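Local coordinates for protein serine acetyltransferase 1, putative (Entamoeba histolytica, PDB 7BW9) that probably transfers an acetyl group from acetyl-CoA to serine, a step of cysteine biosynthesis, and is captured here with cysteine bound, at residues L11-Y16 against R56-V61; A22-K27 against F46-T51; F35-L40 against R152-N157. All blocks are in the same frame, centred on the assembly; numbering follows the deposited sequence.

Contact 1 (L11-Y16 against R56-V61); sequences LLVQSY and RTFNNV
Val13 and Phe58 mark the point where the two backbones run nearest each other, their CA atoms 6.8 Å apart, as the last turns of helix 2-17 pass the beginning of helix 58-79. This is helix-to-helix packing within the N-terminal helical part of a serine acetyltransferase, the part that precedes the left-handed beta-helix, and it illustrates how a small branched residue can be shared by several neighbours. That residue is Val61. Its CG1 lies anti to the backbone N (chi1 173°) and its CG2 anti to the carbonyl carbon, and both methyls stand 3.9 Å from Tyr16 OH. Leu12 CD1 lies 4.2 Å from Val61 CG1, the two side chains slanting past each other, while Val61 CG2 comes up to the edge of the Tyr16 ring close to its plane, 3.8 Å from CE2. Val61 CG2 also stands at the limit of contact with Val13 CG2. Val13 CG2 in turn meets the Phe58 ring at CD2, 4.3 Å away, and comes equally near Phe58 CA, so one methyl rests on both the backbone and the ring of the first helical residue. No hydrogen bond passes between the segments. The Tyr16 OH bonds instead to the backbone O of Ile44, which secures the far end of the ring, and Leu12 O lies over one face toward the rim. Thr57 takes the N-cap position of helix 58-79. Asn60 OD1 receives a weak bond of 3.3 Å from Thr57 N. A second bond, of 3.0 Å, comes to Asn60 OD1 from Thr57 OG1. There Thr57 OG1 stands 57° out of the Asn60 carbonyl plane.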
loop_
_atom_site.group_PDB
_atom_site.type_symbol
_atom_site.label_atom_id
_atom_site.label_comp_id
_atom_site.label_asym_id
_atom_site.label_seq_id
_atom_site.Cartn_x
_atom_site.Cartn_y
_atom_site.Cartn_z
ATOM N N LEU A 11 -13.052 -14.540 30.033
ATOM C CA LEU A 11 -13.533 -13.162 29.957
ATOM C C LEU A 11 -13.941 -12.798 28.532
ATOM O O LEU A 11 -14.935 -12.092 28.322
ATOM C CB LEU A 11 -12.465 -12.204 30.488
ATOM C CG LEU A 11 -12.391 -12.233 32.018
ATOM C CD1 LEU A 11 -11.277 -11.356 32.546
ATOM C CD2 LEU A 11 -13.742 -11.834 32.624
ATOM N N LEU A 12 -13.196 -13.288 27.537
ATOM C CA LEU A 12 -13.574 -13.028 26.154
ATOM C C LEU A 12 -14.912 -13.673 25.828
ATOM O O LEU A 12 -15.776 -13.042 25.205
ATOM C CB LEU A 12 -12.496 -13.534 25.206
ATOM C CG LEU A 12 -11.248 -12.666 25.081
ATOM C CD1 LEU A 12 -10.140 -13.481 24.429
ATOM C CD2 LEU A 12 -11.582 -11.451 24.252
ATOM N N VAL A 13 -15.110 -14.925 26.255
ATOM C CA VAL A 13 -16.410 -15.573 26.072
ATOM C C VAL A 13 -17.518 -14.719 26.686
ATOM O O VAL A 13 -18.580 -14.515 26.081
ATOM C CB VAL A 13 -16.402 -16.996 26.668
ATOM C CG1 VAL A 13 -17.826 -17.537 26.745
ATOM C CG2 VAL A 13 -15.528 -17.926 25.838
ATOM N N GLN A 14 -17.294 -14.209 27.897
ATOM C CA GLN A 14 -18.306 -13.366 28.524
ATOM C C GLN A 14 -18.507 -12.092 27.727
ATOM O O GLN A 14 -19.639 -11.621 27.569
ATOM C CB GLN A 14 -17.911 -13.028 29.960
ATOM C CG GLN A 14 -17.925 -14.211 30.902
ATOM C CD GLN A 14 -17.298 -13.871 32.233
ATOM O OE1 GLN A 14 -17.217 -12.694 32.605
ATOM N NE2 GLN A 14 -16.825 -14.892 32.950
ATOM N N SER A 15 -17.414 -11.533 27.198
ATOM C CA SER A 15 -17.518 -10.338 26.366
ATOM C C SER A 15 -18.352 -10.605 25.123
ATOM O O SER A 15 -19.201 -9.786 24.755
ATOM C CB SER A 15 -16.123 -9.839 25.984
ATOM O OG SER A 15 -16.198 -8.765 25.068
ATOM N N TYR A 16 -18.134 -11.749 24.459
ATOM C CA TYR A 16 -18.927 -12.048 23.267
ATOM C C TYR A 16 -20.412 -12.002 23.592
ATOM O O TYR A 16 -21.210 -11.454 22.821
ATOM C CB TYR A 16 -18.584 -13.426 22.685
ATOM C CG TYR A 16 -17.141 -13.672 22.308
ATOM C CD1 TYR A 16 -16.256 -12.626 22.003
ATOM C CD2 TYR A 16 -16.664 -14.968 22.247
ATOM C CE1 TYR A 16 -14.924 -12.901 21.667
ATOM C CE2 TYR A 16 -15.369 -15.247 21.920
ATOM C CZ TYR A 16 -14.497 -14.233 21.624
ATOM O OH TYR A 16 -13.208 -14.601 21.296
ATOM N N ARG A 56 -16.172 -22.304 17.675
ATOM C CA ARG A 56 -16.493 -21.157 18.517
ATOM C C ARG A 56 -16.780 -21.578 19.952
ATOM O O ARG A 56 -17.635 -20.998 20.626
ATOM C CB ARG A 56 -17.663 -20.375 17.933
ATOM C CG ARG A 56 -17.318 -19.684 16.633
ATOM C CD ARG A 56 -18.530 -19.091 15.968
ATOM N NE ARG A 56 -18.301 -18.917 14.539
ATOM C CZ ARG A 56 -19.210 -18.440 13.704
ATOM N NH1 ARG A 56 -20.406 -18.094 14.170
ATOM N NH2 ARG A 56 -18.923 -18.312 12.413
ATOM N N THR A 57 -16.060 -22.577 20.452
ATOM C CA THR A 57 -16.173 -23.005 21.840
ATOM C C THR A 57 -15.066 -22.370 22.675
ATOM O O THR A 57 -14.083 -21.851 22.142
ATOM C CB THR A 57 -16.103 -24.532 21.939
ATOM O OG1 THR A 57 -14.748 -24.963 21.733
ATOM C CG2 THR A 57 -17.012 -25.163 20.891
ATOM N N PHE A 58 -15.230 -22.430 24.005
ATOM C CA PHE A 58 -14.223 -21.871 24.907
ATOM C C PHE A 58 -12.830 -22.347 24.528
ATOM O O PHE A 58 -11.864 -21.572 24.546
ATOM C CB PHE A 58 -14.530 -22.251 26.365
ATOM C CG PHE A 58 -13.360 -22.055 27.305
ATOM C CD1 PHE A 58 -12.412 -23.058 27.489
ATOM C CD2 PHE A 58 -13.205 -20.864 27.998
ATOM C CE1 PHE A 58 -11.336 -22.864 28.331
ATOM C CE2 PHE A 58 -12.127 -20.671 28.851
ATOM C CZ PHE A 58 -11.196 -21.669 29.018
ATOM N N ASN A 59 -12.714 -23.623 24.166
ATOM C CA ASN A 59 -11.409 -24.201 23.885
ATOM C C ASN A 59 -10.829 -23.668 22.586
ATOM O O ASN A 59 -9.612 -23.492 22.470
ATOM C CB ASN A 59 -11.520 -25.721 23.837
ATOM C CG ASN A 59 -10.416 -26.383 24.599
ATOM O OD1 ASN A 59 -9.256 -26.356 24.172
ATOM N ND2 ASN A 59 -10.752 -26.956 25.751
ATOM N N ASN A 60 -11.678 -23.427 21.590
ATOM C CA ASN A 60 -11.195 -22.809 20.363
ATOM C C ASN A 60 -10.665 -21.407 20.642
ATOM O O ASN A 60 -9.619 -21.018 20.116
ATOM C CB ASN A 60 -12.309 -22.782 19.313
ATOM C CG ASN A 60 -12.699 -24.173 18.836
ATOM O OD1 ASN A 60 -13.858 -24.577 18.944
ATOM N ND2 ASN A 60 -11.729 -24.911 18.306
ATOM N N VAL A 61 -11.357 -20.648 21.496
ATOM C CA VAL A 61 -10.867 -19.331 21.905
ATOM C C VAL A 61 -9.518 -19.464 22.596
ATOM O O VAL A 61 -8.578 -18.695 22.332
ATOM C CB VAL A 61 -11.907 -18.645 22.816
ATOM C CG1 VAL A 61 -11.356 -17.325 23.404
ATOM C CG2 VAL A 61 -13.225 -18.433 22.063
#

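Contact 2 (A22-K27 against F46-T51); sequences AFKSTK and FPDFFT
Ser25 and Asp48 bring the loop 22-27 and the short, weakly bonded helical turn 47-50 to within 5.7 Å, CA to CA, and the polar link of the contact forms there. The backbone N of Ser25 donates to Asp48 OD2 over 3.1 Å in a nearly straight bond (166°), meeting the carboxylate on its anti side and 20° out of its plane. Ser25 O also lies 3.2 Å from that Asp48 OD2. Two acceptors this close should repel somewhat, a cost the N-H bond may offset. The tight part continues into Phe49: Phe23 O sits at the ring edge, near its plane, only 3.0 Å from Phe49 CE2, where the weakly positive C-H rim can face a carbonyl. Ser25 CB approaches the same ring at a slant, 3.9 Å from Phe49 CE1, and Phe23 CD1 approaches Phe46 CE1 at 3.9 Å with the two side chains slanting across each other.

The solvent side is looser. Exposed Lys24 touches Asp48 OD2 through CA, at 3.5 Å, and CB, its chain heading off to bond Gln17 O through NZ. Beyond it the loop folds into an ST turn: Ser25 OG, anti to the backbone N (chi1 155°), is placed to accept from Lys27 N at 3.2 Å. Lys27 forms the edge that meets the second subunit, its NZ bonding Tyr79 O there. Phe23 and Phe46 lie against helix 96-113 and Phe49 against helix 120-126, so the rings stand between this loop and turn and the rest of the helical part.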
loop_
_atom_site.group_PDB
_atom_site.type_symbol
_atom_site.label_atom_id
_atom_site.label_comp_id
_atom_site.label_asym_id
_atom_site.label_seq_id
_atom_site.Cartn_x
_atom_site.Cartn_y
_atom_site.Cartn_z
ATOM N N ALA A 22 -25.942 -6.009 17.245
ATOM C CA ALA A 22 -25.378 -5.563 15.977
ATOM C C ALA A 22 -24.032 -6.214 15.696
ATOM O O ALA A 22 -23.634 -6.330 14.532
ATOM C CB ALA A 22 -25.237 -4.036 15.972
ATOM N N PHE A 23 -23.317 -6.635 16.738
ATOM C CA PHE A 23 -22.011 -7.263 16.594
ATOM C C PHE A 23 -22.083 -8.764 16.398
ATOM O O PHE A 23 -21.037 -9.399 16.226
ATOM C CB PHE A 23 -21.145 -6.967 17.817
ATOM C CG PHE A 23 -20.661 -5.557 17.865
ATOM C CD1 PHE A 23 -19.602 -5.151 17.070
ATOM C CD2 PHE A 23 -21.283 -4.627 18.683
ATOM C CE1 PHE A 23 -19.160 -3.843 17.108
ATOM C CE2 PHE A 23 -20.848 -3.318 18.727
ATOM C CZ PHE A 23 -19.781 -2.926 17.938
ATOM N N LYS A 24 -23.274 -9.348 16.431
ATOM C CA LYS A 24 -23.432 -10.790 16.348
ATOM C C LYS A 24 -23.957 -11.169 14.977
ATOM O O LYS A 24 -24.577 -10.358 14.282
ATOM C CB LYS A 24 -24.373 -11.297 17.442
ATOM C CG LYS A 24 -23.923 -10.882 18.832
ATOM C CD LYS A 24 -24.959 -11.195 19.889
ATOM C CE LYS A 24 -24.314 -11.877 21.078
ATOM N NZ LYS A 24 -25.164 -11.840 22.305
ATOM N N SER A 25 -23.678 -12.403 14.582
ATOM C CA SER A 25 -24.108 -12.866 13.277
ATOM C C SER A 25 -24.097 -14.388 13.292
ATOM O O SER A 25 -23.172 -15.009 13.828
ATOM C CB SER A 25 -23.210 -12.301 12.171
ATOM O OG SER A 25 -23.200 -13.112 11.011
ATOM N N THR A 26 -25.145 -14.975 12.730
ATOM C CA THR A 26 -25.304 -16.416 12.668
ATOM C C THR A 26 -24.779 -16.993 11.372
ATOM O O THR A 26 -24.975 -18.182 11.114
ATOM C CB THR A 26 -26.778 -16.779 12.826
ATOM O OG1 THR A 26 -27.514 -16.235 11.723
ATOM C CG2 THR A 26 -27.331 -16.207 14.127
ATOM N N LYS A 27 -24.118 -16.186 10.555
ATOM C CA LYS A 27 -23.750 -16.587 9.210
ATOM C C LYS A 27 -22.322 -17.118 9.173
ATOM O O LYS A 27 -21.535 -16.953 10.110
ATOM C CB LYS A 27 -23.923 -15.406 8.255
ATOM C CG LYS A 27 -25.037 -14.463 8.691
ATOM C CD LYS A 27 -25.657 -13.744 7.515
ATOM C CE LYS A 27 -25.129 -12.333 7.393
ATOM N NZ LYS A 27 -26.016 -11.524 6.520
ATOM N N PHE A 46 -13.703 -11.097 17.053
ATOM C CA PHE A 46 -15.027 -11.232 16.448
ATOM C C PHE A 46 -15.179 -12.593 15.797
ATOM O O PHE A 46 -15.259 -12.703 14.570
ATOM C CB PHE A 46 -15.271 -10.127 15.426
ATOM C CG PHE A 46 -15.193 -8.777 15.999
ATOM C CD1 PHE A 46 -16.254 -8.266 16.723
ATOM C CD2 PHE A 46 -14.052 -8.005 15.825
ATOM C CE1 PHE A 46 -16.189 -6.997 17.261
ATOM C CE2 PHE A 46 -13.976 -6.736 16.368
ATOM C CZ PHE A 46 -15.049 -6.235 17.093
ATOM N N PRO A 47 -15.251 -13.659 16.600
ATOM C CA PRO A 47 -15.414 -14.998 16.008
ATOM C C PRO A 47 -16.554 -15.087 15.009
ATOM O O PRO A 47 -16.413 -15.759 13.980
ATOM C CB PRO A 47 -15.648 -15.898 17.232
ATOM C CG PRO A 47 -15.853 -14.954 18.414
ATOM C CD PRO A 47 -15.086 -13.718 18.061
ATOM N N ASP A 48 -17.669 -14.402 15.254
ATOM C CA ASP A 48 -18.810 -14.565 14.357
ATOM C C ASP A 48 -18.491 -14.189 12.914
ATOM O O ASP A 48 -19.122 -14.725 11.998
ATOM C CB ASP A 48 -20.000 -13.749 14.855
ATOM C CG ASP A 48 -20.676 -14.377 16.067
ATOM O OD1 ASP A 48 -20.111 -15.331 16.656
ATOM O OD2 ASP A 48 -21.769 -13.900 16.438
ATOM N N PHE A 49 -17.504 -13.320 12.678
ATOM C CA PHE A 49 -17.227 -12.871 11.316
ATOM C C PHE A 49 -16.019 -13.541 10.686
ATOM O O PHE A 49 -15.805 -13.385 9.474
ATOM C CB PHE A 49 -17.057 -11.338 11.291
ATOM C CG PHE A 49 -18.282 -10.611 11.769
ATOM C CD1 PHE A 49 -19.284 -10.264 10.882
ATOM C CD2 PHE A 49 -18.468 -10.346 13.118
ATOM C CE1 PHE A 49 -20.431 -9.626 11.331
ATOM C CE2 PHE A 49 -19.610 -9.714 13.569
ATOM C CZ PHE A 49 -20.593 -9.353 12.673
ATOM N N PHE A 50 -15.231 -14.285 11.452
ATOM C CA PHE A 50 -13.975 -14.805 10.930
ATOM C C PHE A 50 -13.741 -16.298 11.134
ATOM O O PHE A 50 -12.733 -16.807 10.634
ATOM C CB PHE A 50 -12.788 -14.047 11.551
ATOM C CG PHE A 50 -12.732 -12.578 11.179
ATOM C CD1 PHE A 50 -12.235 -12.176 9.948
ATOM C CD2 PHE A 50 -13.172 -11.611 12.067
ATOM C CE1 PHE A 50 -12.177 -10.827 9.611
ATOM C CE2 PHE A 50 -13.114 -10.250 11.738
ATOM C CZ PHE A 50 -12.618 -9.863 10.508
ATOM N N THR A 51 -14.601 -17.016 11.853
ATOM C CA THR A 51 -14.329 -18.418 12.145
ATOM C C THR A 51 -15.422 -19.318 11.592
ATOM O O THR A 51 -16.573 -18.902 11.425
ATOM C CB THR A 51 -14.222 -18.687 13.649
ATOM O OG1 THR A 51 -15.481 -18.410 14.267
ATOM C CG2 THR A 51 -13.141 -17.832 14.273
#

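Contact 3 (F35-L40 against R152-N157); sequences FLELEL and RELMEN
Glu37 runs alongside a single methyl of Leu154, and every step of its chain can be placed against it. CB lies 3.9 Å from Leu154 CD1 and CG is equally near; a bend at chi2 (94°) then turns the chain, keeping CD at 4.0 Å from that methyl. At the tip OE2 is 3.8 Å from Leu154 CD1, yet its polar needs are met by Tyr150 OH, with a weak further bond from His71 NE2. The other oxygen, OE1, lies in the plane of the Phe35 ring at its edge.

The two segments belong to helix 36-45 and helix 148-162. The latter is the last helix before the left-handed beta-helix of hexapeptide transferases, and its Arg152 and Met155 touch the loop after strand 165-166.

Phe35, the N-cap residue of helix 36-45, holds its CG between the backbone N and the carbonyl carbon (chi1 61°), which lays the ring against Asn157. Asn157 CB sits over one face in a CH-pi contact, 3.9 Å from the centroid and 19° off the normal, with Leu38 CB over the opposite face. Leu154 CD1 meets the ring edge at Phe35 CE2, 4.4 Å away. Asn157 OD1 makes a weak bond to Lys32 of the third subunit, and neighbouring Glu153 forms a salt bridge with Arg125 of that subunit.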
loop_
_atom_site.group_PDB
_atom_site.type_symbol
_atom_site.label_atom_id
_atom_site.label_comp_id
_atom_site.label_asym_id
_atom_site.label_seq_id
_atom_site.Cartn_x
_atom_site.Cartn_y
_atom_site.Cartn_z
ATOM N N PHE A 35 -1.939 -12.152 7.579
ATOM C CA PHE A 35 -0.749 -12.669 8.242
ATOM C C PHE A 35 -1.155 -13.106 9.641
ATOM O O PHE A 35 -2.263 -12.823 10.101
ATOM C CB PHE A 35 0.401 -11.650 8.264
ATOM C CG PHE A 35 0.079 -10.386 8.989
ATOM C CD1 PHE A 35 -0.510 -9.310 8.316
ATOM C CD2 PHE A 35 0.383 -10.249 10.334
ATOM C CE1 PHE A 35 -0.799 -8.124 8.972
ATOM C CE2 PHE A 35 0.085 -9.072 11.013
ATOM C CZ PHE A 35 -0.509 -8.007 10.332
ATOM N N LEU A 36 -0.262 -13.831 10.313
ATOM C CA LEU A 36 -0.696 -14.643 11.447
ATOM C C LEU A 36 -1.372 -13.793 12.521
ATOM O O LEU A 36 -2.511 -14.071 12.907
ATOM C CB LEU A 36 0.477 -15.427 12.031
ATOM C CG LEU A 36 0.079 -16.491 13.063
ATOM C CD1 LEU A 36 -1.213 -17.209 12.656
ATOM C CD2 LEU A 36 1.197 -17.508 13.229
ATOM N N GLU A 37 -0.709 -12.723 12.984
ATOM C CA GLU A 37 -1.272 -11.959 14.101
ATOM C C GLU A 37 -2.617 -11.339 13.739
ATOM O O GLU A 37 -3.534 -11.328 14.564
ATOM C CB GLU A 37 -0.296 -10.885 14.569
ATOM C CG GLU A 37 0.999 -11.432 15.105
ATOM C CD GLU A 37 2.068 -11.489 14.028
ATOM O OE1 GLU A 37 1.752 -11.913 12.892
ATOM O OE2 GLU A 37 3.213 -11.089 14.313
ATOM N N LEU A 38 -2.772 -10.850 12.502
ATOM C CA LEU A 38 -4.041 -10.221 12.129
ATOM C C LEU A 38 -5.165 -11.250 12.040
ATOM O O LEU A 38 -6.270 -11.037 12.567
ATOM C CB LEU A 38 -3.903 -9.472 10.803
ATOM C CG LEU A 38 -5.241 -8.860 10.374
ATOM C CD1 LEU A 38 -5.765 -7.857 11.421
ATOM C CD2 LEU A 38 -5.156 -8.226 8.988
ATOM N N GLU A 39 -4.910 -12.368 11.356
ATOM C CA GLU A 39 -5.923 -13.418 11.277
ATOM C C GLU A 39 -6.361 -13.855 12.669
ATOM O O GLU A 39 -7.561 -13.977 12.946
ATOM C CB GLU A 39 -5.390 -14.613 10.478
ATOM C CG GLU A 39 -5.145 -14.332 9.017
ATOM C CD GLU A 39 -4.091 -15.256 8.412
ATOM O OE1 GLU A 39 -3.864 -16.355 8.975
ATOM O OE2 GLU A 39 -3.491 -14.882 7.376
ATOM N N LEU A 40 -5.401 -14.052 13.571
ATOM C CA LEU A 40 -5.742 -14.529 14.908
ATOM C C LEU A 40 -6.489 -13.475 15.702
ATOM O O LEU A 40 -7.487 -13.786 16.366
ATOM C CB LEU A 40 -4.483 -14.960 15.653
ATOM C CG LEU A 40 -3.949 -16.329 15.215
ATOM C CD1 LEU A 40 -2.685 -16.678 15.989
ATOM C CD2 LEU A 40 -5.024 -17.401 15.406
ATOM N N ARG A 152 7.182 -2.738 16.713
ATOM C CA ARG A 152 7.376 -2.002 15.465
ATOM C C ARG A 152 7.267 -2.925 14.263
ATOM O O ARG A 152 6.595 -2.599 13.274
ATOM C CB ARG A 152 8.732 -1.293 15.470
ATOM C CG ARG A 152 9.043 -0.545 14.170
ATOM C CD ARG A 152 8.154 0.696 14.014
ATOM N NE ARG A 152 8.276 1.334 12.703
ATOM C CZ ARG A 152 9.166 2.280 12.405
ATOM N NH1 ARG A 152 10.033 2.697 13.319
ATOM N NH2 ARG A 152 9.205 2.798 11.187
ATOM N N GLU A 153 7.947 -4.076 14.323
ATOM C CA GLU A 153 7.795 -5.107 13.303
ATOM C C GLU A 153 6.323 -5.446 13.086
ATOM O O GLU A 153 5.843 -5.526 11.948
ATOM C CB GLU A 153 8.586 -6.353 13.714
ATOM C CG GLU A 153 8.709 -7.420 12.637
ATOM C CD GLU A 153 9.319 -8.719 13.174
ATOM O OE1 GLU A 153 10.566 -8.827 13.212
ATOM O OE2 GLU A 153 8.551 -9.621 13.578
ATOM N N LEU A 154 5.588 -5.639 14.180
ATOM C CA LEU A 154 4.154 -5.899 14.082
ATOM C C LEU A 154 3.432 -4.779 13.339
ATOM O O LEU A 154 2.656 -5.031 12.407
ATOM C CB LEU A 154 3.577 -6.086 15.482
ATOM C CG LEU A 154 2.089 -6.348 15.584
ATOM C CD1 LEU A 154 1.726 -7.592 14.768
ATOM C CD2 LEU A 154 1.742 -6.532 17.077
ATOM N N MET A 155 3.694 -3.523 13.717
ATOM C CA MET A 155 3.058 -2.422 13.002
ATOM C C MET A 155 3.485 -2.365 11.536
ATOM O O MET A 155 2.676 -1.987 10.676
ATOM C CB MET A 155 3.353 -1.088 13.688
ATOM C CG MET A 155 2.612 -0.898 15.015
ATOM S SD MET A 155 0.906 -1.457 14.993
ATOM C CE MET A 155 0.114 -0.329 13.857
ATOM N N GLU A 156 4.740 -2.724 11.219
ATOM C CA GLU A 156 5.145 -2.696 9.812
ATOM C C GLU A 156 4.452 -3.796 9.013
ATOM O O GLU A 156 4.179 -3.611 7.820
ATOM C CB GLU A 156 6.665 -2.813 9.665
ATOM C CG GLU A 156 7.438 -1.547 10.098
ATOM C CD GLU A 156 6.994 -0.265 9.382
ATOM O OE1 GLU A 156 6.564 -0.337 8.204
ATOM O OE2 GLU A 156 7.105 0.826 9.991
ATOM N N ASN A 157 4.137 -4.928 9.649
ATOM C CA ASN A 157 3.353 -5.961 8.968
ATOM C C ASN A 157 2.005 -5.416 8.510
ATOM O O ASN A 157 1.597 -5.619 7.362
ATOM C CB ASN A 157 3.127 -7.171 9.888
ATOM C CG ASN A 157 4.357 -8.041 10.033
ATOM O OD1 ASN A 157 5.296 -7.950 9.245
ATOM N ND2 ASN A 157 4.351 -8.906 11.045
#

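How the contacts relate
All three contacts are partly buried, but their centres lie at different distances from the centre of the chain: contact 3 about 11 Å, contacts 1 and 2 about 23 and 20 Å. Contacts 1 and 2 adjoin, with Arg56 NH2 2.6 Å from Thr51 O, probably a hydrogen bond, and Tyr16 packing on Pro47; contact 3 touches neither. Helix 36-45, which supplies half of contact 3, ends just before the turn used in contact 2. Their chemistry also differs. Contact 1 is purely apolar, contact 2 adds a backbone-to-carboxylate bond to aromatic packing, and contact 3 combines a CH-pi contact with a glutamate chain against a leucine methyl. Contacts 2 and 3 both reach other subunits, contact 1 none.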